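PDB 3OQQ: putative lipoprotein from Bacteroides ovatus, which is of unknown function but is probably an extracellular lipoprotein, built largely of antiparallel beta-sheet, that carries several bound calcium ions. Local coordinates for residues D140-E145 with P406-W411; G391-Y396 with E424-E429. One frame throughout, in Å; residues are numbered along the deposited sequence.

Contact 1: D140-E145 with P406-W411; sequences DSWYDE and PDFTKW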
# COMPACT_ATOMS: atom_id res chain seq x y z
N ASP A 140 -22.13 -6.54 15.65
CA ASP A 140 -22.43 -5.18 16.15
C ASP A 140 -21.14 -4.57 16.67
O ASP A 140 -20.77 -3.47 16.26
CB ASP A 140 -23.54 -5.18 17.22
CG ASP A 140 -24.95 -5.29 16.68
OD1 ASP A 140 -25.24 -4.66 15.63
OD2 ASP A 140 -25.79 -5.96 17.33
N SER A 141 -20.37 -5.35 17.47
CA SER A 141 -19.03 -4.92 17.91
C SER A 141 -18.12 -5.38 16.79
O SER A 141 -17.55 -6.48 16.85
CB SER A 141 -18.67 -5.48 19.27
OG SER A 141 -19.63 -5.10 20.24
N TRP A 142 -18.09 -4.60 15.70
CA TRP A 142 -17.37 -4.94 14.48
C TRP A 142 -15.88 -5.23 14.72
O TRP A 142 -15.31 -6.03 14.00
CB TRP A 142 -17.56 -3.86 13.41
CG TRP A 142 -17.03 -2.50 13.77
CD1 TRP A 142 -17.74 -1.45 14.27
CD2 TRP A 142 -15.69 -2.01 13.53
NE1 TRP A 142 -16.94 -0.34 14.36
CE2 TRP A 142 -15.67 -0.66 13.93
CE3 TRP A 142 -14.51 -2.60 13.02
CZ2 TRP A 142 -14.52 0.13 13.84
CZ3 TRP A 142 -13.36 -1.82 12.96
CH2 TRP A 142 -13.36 -0.48 13.38
N TYR A 143 -15.29 -4.67 15.78
CA TYR A 143 -13.87 -4.91 16.07
C TYR A 143 -13.67 -6.22 16.88
O TYR A 143 -12.58 -6.50 17.33
CB TYR A 143 -13.24 -3.70 16.76
CG TYR A 143 -14.21 -2.93 17.63
CD1 TYR A 143 -14.73 -3.49 18.80
CD2 TYR A 143 -14.60 -1.64 17.30
CE1 TYR A 143 -15.61 -2.77 19.61
CE2 TYR A 143 -15.47 -0.91 18.11
CZ TYR A 143 -15.97 -1.48 19.27
OH TYR A 143 -16.86 -0.79 20.05
N ASP A 144 -14.73 -7.04 17.00
CA ASP A 144 -14.71 -8.38 17.57
C ASP A 144 -14.43 -9.39 16.43
O ASP A 144 -14.19 -10.58 16.67
CB ASP A 144 -16.03 -8.70 18.30
CG ASP A 144 -16.00 -8.40 19.79
OD1 ASP A 144 -14.88 -8.34 20.36
OD2 ASP A 144 -17.07 -8.31 20.40
N GLU A 145 -14.43 -8.90 15.17
CA GLU A 145 -14.03 -9.67 13.98
C GLU A 145 -12.52 -9.84 14.06
O GLU A 145 -11.89 -9.05 14.78
CB GLU A 145 -14.43 -8.96 12.66
CG GLU A 145 -15.93 -8.72 12.46
CD GLU A 145 -16.86 -9.92 12.29
OE1 GLU A 145 -16.42 -11.07 12.50
OE2 GLU A 145 -18.04 -9.68 11.97
N PRO A 406 -5.23 -4.14 22.27
CA PRO A 406 -6.08 -3.58 23.35
C PRO A 406 -6.31 -2.06 23.31
O PRO A 406 -7.21 -1.59 24.00
CB PRO A 406 -5.33 -3.96 24.64
CG PRO A 406 -4.45 -5.12 24.24
CD PRO A 406 -4.04 -4.83 22.83
N ASP A 407 -5.50 -1.30 22.57
CA ASP A 407 -5.72 0.15 22.47
C ASP A 407 -6.50 0.56 21.20
O ASP A 407 -6.74 1.75 20.99
CB ASP A 407 -4.38 0.88 22.51
CG ASP A 407 -3.72 0.75 23.87
OD1 ASP A 407 -4.45 0.57 24.87
OD2 ASP A 407 -2.49 0.83 23.93
N PHE A 408 -6.89 -0.43 20.35
CA PHE A 408 -7.61 -0.18 19.10
C PHE A 408 -8.92 0.58 19.33
O PHE A 408 -9.11 1.62 18.70
CB PHE A 408 -7.90 -1.49 18.33
CG PHE A 408 -8.60 -1.33 16.99
CD1 PHE A 408 -7.95 -0.71 15.92
CD2 PHE A 408 -9.88 -1.82 16.78
CE1 PHE A 408 -8.59 -0.57 14.68
CE2 PHE A 408 -10.50 -1.70 15.54
CZ PHE A 408 -9.84 -1.10 14.49
N THR A 409 -9.83 0.07 20.21
CA THR A 409 -11.14 0.74 20.40
C THR A 409 -10.97 2.14 20.98
O THR A 409 -11.76 3.02 20.63
CB THR A 409 -12.14 -0.09 21.22
OG1 THR A 409 -11.67 -0.15 22.56
CG2 THR A 409 -12.33 -1.50 20.65
N LYS A 410 -9.91 2.37 21.78
CA LYS A 410 -9.61 3.70 22.33
C LYS A 410 -9.37 4.70 21.19
O LYS A 410 -9.88 5.81 21.24
CB LYS A 410 -8.41 3.67 23.28
CG LYS A 410 -8.75 3.16 24.67
CD LYS A 410 -7.49 2.98 25.52
CE LYS A 410 -7.81 2.43 26.88
NZ LYS A 410 -6.57 2.03 27.61
N TRP A 411 -8.61 4.29 20.17
CA TRP A 411 -8.34 5.08 18.98
C TRP A 411 -9.62 5.23 18.14
O TRP A 411 -9.96 6.35 17.72
CB TRP A 411 -7.25 4.40 18.17
CG TRP A 411 -6.93 5.04 16.85
CD1 TRP A 411 -6.18 6.17 16.65
CD2 TRP A 411 -7.19 4.50 15.55
NE1 TRP A 411 -6.02 6.40 15.31
CE2 TRP A 411 -6.62 5.38 14.60
CE3 TRP A 411 -7.82 3.32 15.09
CZ2 TRP A 411 -6.67 5.13 13.23
CZ3 TRP A 411 -7.85 3.07 13.73
CH2 TRP A 411 -7.29 3.97 12.81
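F408, at the start of helix 408-413, meets W142 and Y143 in a small aromatic cluster that fastens the loop between strands 122-131 and 150-161 to that helix; between these two segments the contact is made by rings and a methyl group. The same loop is also held by backbone hydrogen bonds, Y143 with R402 and E145 with F401. W142 and Y143 belong to a short 3-10 turn, 142-144; Y143 points toward the helix, whereas W142 approaches it only with the far end of its indole, CZ3 and CH2. The F408 side chain can be followed outward. With CG anti to the backbone N (chi1 -177°), its CB directs the ring at the turn; CD2 comes within 3.9 Å of Y143 CB, and the next atom, CE2, touches both residues of the turn, 3.6 Å from Y143 CB, which sits at the ring edge close to its plane, and 3.8 Å from W142 CH2. At the tip, CZ lies 3.7 Å from W142 CH2. The six-membered ring of W142 and the F408 ring meet obliquely, planes 85° apart, centroids 5.8 Å apart. Behind this, Y143 CD2 rests over the centre of one face of the W142 ring. F401 and W422 each add an edge-to-face pair to F408, and F93 meets the W142 ring. Y143 offers a face of its own ring to T409, which makes a CH-pi contact through its methyl group: CG2 stands 3.6 Å from the centroid of the Y143 ring, only 11° off the normal, with Y143 CD1 its closest carbon.

Contact 2: G391-Y396 with E424-E429; sequences GTRHAY and ENFVDE. With CA (calcium ion), chain D; ACT (acetate ion), chain F.
The acetate oxygen O accepts a hydrogen bond of 2.7 Å from Y396 OH, while the acetate's other oxygen, OXT, binds a calcium ion at 2.4 Å. D428 grips the same ion with both carboxylate oxygens, OD1 and OD2 each 2.4 Å away, and water 1 is a further ligand. D428 CG is anti to the backbone N (chi1 178°), which carries the carboxylate out to the metal. The acetate, probably from the crystallisation liquor, thus bridges the tyrosine on one segment to the metal on the other, its O lying at the edge of the Y396 ring near the ring plane. Farther down that ring, Y396 CD2 packs 3.3 Å from the backbone oxygen O of E429. Segment 391-396 contributes the short, weakly bonded strand 394-395, which pairs antiparallel with 431-432; backbone hydrogen bonds join H394 to I432 and Y396 to K430. At the other end of the contact R393 lies flat on F426: the guanidinium and ring planes differ by 9°, and R393 NE is 3.6 Å from F426 CZ. A bend at chi2 (142°) lets the arginine run over the ring, CD sitting above its centre in a CH-pi contact while the charged group makes an off-centre cation-pi interaction. With the guanidinium and CD removed by an alanine at R393, the F426 ring would probably lose its cover on that face and be freer to turn. T431 touches both side chains of the stack, and Y405 packs against F426 while its OH is hydrogen-bonded to R393 O.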
# COMPACT_ATOMS: atom_id res chain seq x y z
N GLY A 391 4.67 -3.02 9.37
CA GLY A 391 5.06 -4.01 10.38
C GLY A 391 3.94 -4.57 11.24
O GLY A 391 4.18 -5.48 12.03
N THR A 392 2.69 -4.04 11.12
CA THR A 392 1.59 -4.48 12.00
C THR A 392 1.24 -5.93 11.74
O THR A 392 0.98 -6.33 10.58
CB THR A 392 0.38 -3.58 11.89
OG1 THR A 392 0.81 -2.23 12.01
CG2 THR A 392 -0.69 -3.90 12.96
N ARG A 393 1.25 -6.72 12.83
CA ARG A 393 0.95 -8.17 12.80
C ARG A 393 -0.55 -8.43 12.76
O ARG A 393 -1.31 -7.71 13.41
CB ARG A 393 1.53 -8.84 14.06
CG ARG A 393 3.06 -8.83 14.04
CD ARG A 393 3.54 -8.58 15.42
NE ARG A 393 5.00 -8.47 15.51
CZ ARG A 393 5.68 -7.34 15.34
NH1 ARG A 393 5.05 -6.23 14.99
NH2 ARG A 393 6.99 -7.32 15.52
N HIS A 394 -0.97 -9.49 12.06
CA HIS A 394 -2.39 -9.84 12.02
C HIS A 394 -2.72 -10.82 13.16
O HIS A 394 -1.83 -11.47 13.73
CB HIS A 394 -2.80 -10.40 10.64
CG HIS A 394 -2.09 -11.67 10.27
ND1 HIS A 394 -0.79 -11.65 9.82
CD2 HIS A 394 -2.51 -12.96 10.36
CE1 HIS A 394 -0.45 -12.92 9.61
NE2 HIS A 394 -1.47 -13.74 9.89
N ALA A 395 -4.01 -10.93 13.47
CA ALA A 395 -4.52 -11.81 14.51
C ALA A 395 -4.61 -13.25 14.09
O ALA A 395 -4.85 -13.55 12.91
CB ALA A 395 -5.92 -11.34 14.91
N TYR A 396 -4.54 -14.16 15.09
CA TYR A 396 -4.79 -15.59 14.89
C TYR A 396 -6.27 -15.75 14.54
O TYR A 396 -7.07 -14.88 14.90
CB TYR A 396 -4.47 -16.39 16.18
CG TYR A 396 -3.01 -16.71 16.35
CD1 TYR A 396 -2.38 -17.66 15.55
CD2 TYR A 396 -2.26 -16.12 17.37
CE1 TYR A 396 -1.02 -17.94 15.70
CE2 TYR A 396 -0.92 -16.42 17.54
CZ TYR A 396 -0.30 -17.32 16.69
OH TYR A 396 1.03 -17.63 16.85
N GLU A 424 1.28 -0.41 17.78
CA GLU A 424 2.53 -0.77 18.43
C GLU A 424 2.24 -1.65 19.67
O GLU A 424 3.16 -2.32 20.17
CB GLU A 424 3.32 0.49 18.86
CG GLU A 424 3.92 1.27 17.70
CD GLU A 424 4.86 2.42 18.00
OE1 GLU A 424 5.02 2.78 19.19
OE2 GLU A 424 5.42 2.98 17.04
N ASN A 425 1.00 -1.63 20.18
CA ASN A 425 0.68 -2.40 21.38
C ASN A 425 -0.08 -3.68 21.01
O ASN A 425 -1.30 -3.75 21.15
CB ASN A 425 -0.11 -1.55 22.42
CG ASN A 425 -0.45 -2.28 23.71
OD1 ASN A 425 0.21 -3.24 24.12
ND2 ASN A 425 -1.49 -1.84 24.39
N PHE A 426 0.64 -4.69 20.51
CA PHE A 426 0.02 -5.95 20.13
C PHE A 426 0.24 -6.98 21.22
O PHE A 426 1.21 -6.88 21.95
CB PHE A 426 0.60 -6.46 18.79
CG PHE A 426 2.09 -6.75 18.82
CD1 PHE A 426 3.01 -5.74 18.55
CD2 PHE A 426 2.56 -8.02 19.12
CE1 PHE A 426 4.38 -6.00 18.59
CE2 PHE A 426 3.93 -8.27 19.18
CZ PHE A 426 4.83 -7.26 18.91
N VAL A 427 -0.63 -7.98 21.32
CA VAL A 427 -0.47 -9.08 22.27
C VAL A 427 0.14 -10.22 21.47
O VAL A 427 -0.46 -10.68 20.49
CB VAL A 427 -1.81 -9.46 22.93
CG1 VAL A 427 -1.66 -10.67 23.84
CG2 VAL A 427 -2.40 -8.28 23.69
N ASP A 428 1.36 -10.65 21.86
CA ASP A 428 2.10 -11.70 21.18
C ASP A 428 1.24 -12.95 20.95
O ASP A 428 1.17 -13.42 19.81
CB ASP A 428 3.37 -12.07 21.99
CG ASP A 428 4.18 -13.19 21.38
OD1 ASP A 428 4.02 -13.44 20.17
OD2 ASP A 428 4.97 -13.81 22.10
N GLU A 429 0.62 -13.52 22.00
CA GLU A 429 -0.14 -14.77 21.90
C GLU A 429 -1.40 -14.66 20.99
O GLU A 429 -1.99 -15.69 20.65
CB GLU A 429 -0.50 -15.32 23.31
CG GLU A 429 -1.73 -14.73 23.99
CD GLU A 429 -2.88 -15.68 24.28
OE1 GLU A 429 -3.03 -16.72 23.58
OE2 GLU A 429 -3.69 -15.34 25.17
CA CA D . 5.32 -15.47 20.35
C ACT F . 2.29 -16.77 19.95
O ACT F . 2.10 -16.14 18.86
OXT ACT F . 3.24 -16.50 20.75
CH3 ACT F . 1.34 -17.88 20.31
O HOH W 1 7.40 -14.62 20.11

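Overall arrangement
Contact 1 joins the C-terminal region to the loop between strands 122-131 and 150-161, while contact 2 closes within the C-terminal region and includes one strand, 394-395, of the pair with 431-432. Their centres are 14 Å apart, on the same side of the chain's centre, and the segments alternate in sequence: 140-145, 391-396, 406-411, then 424-429. Helix 408-413 therefore falls between the two halves of contact 2. The contacts touch directly where D407 OD2 and N425 ND2 lie 2.9 Å apart, a probable hydrogen bond, and where P406 packs on V427. Helix 401-404 serves both through backbone hydrogen bonds, R402 with Y143 and A404 with V427, making one continuous C-terminal packing region.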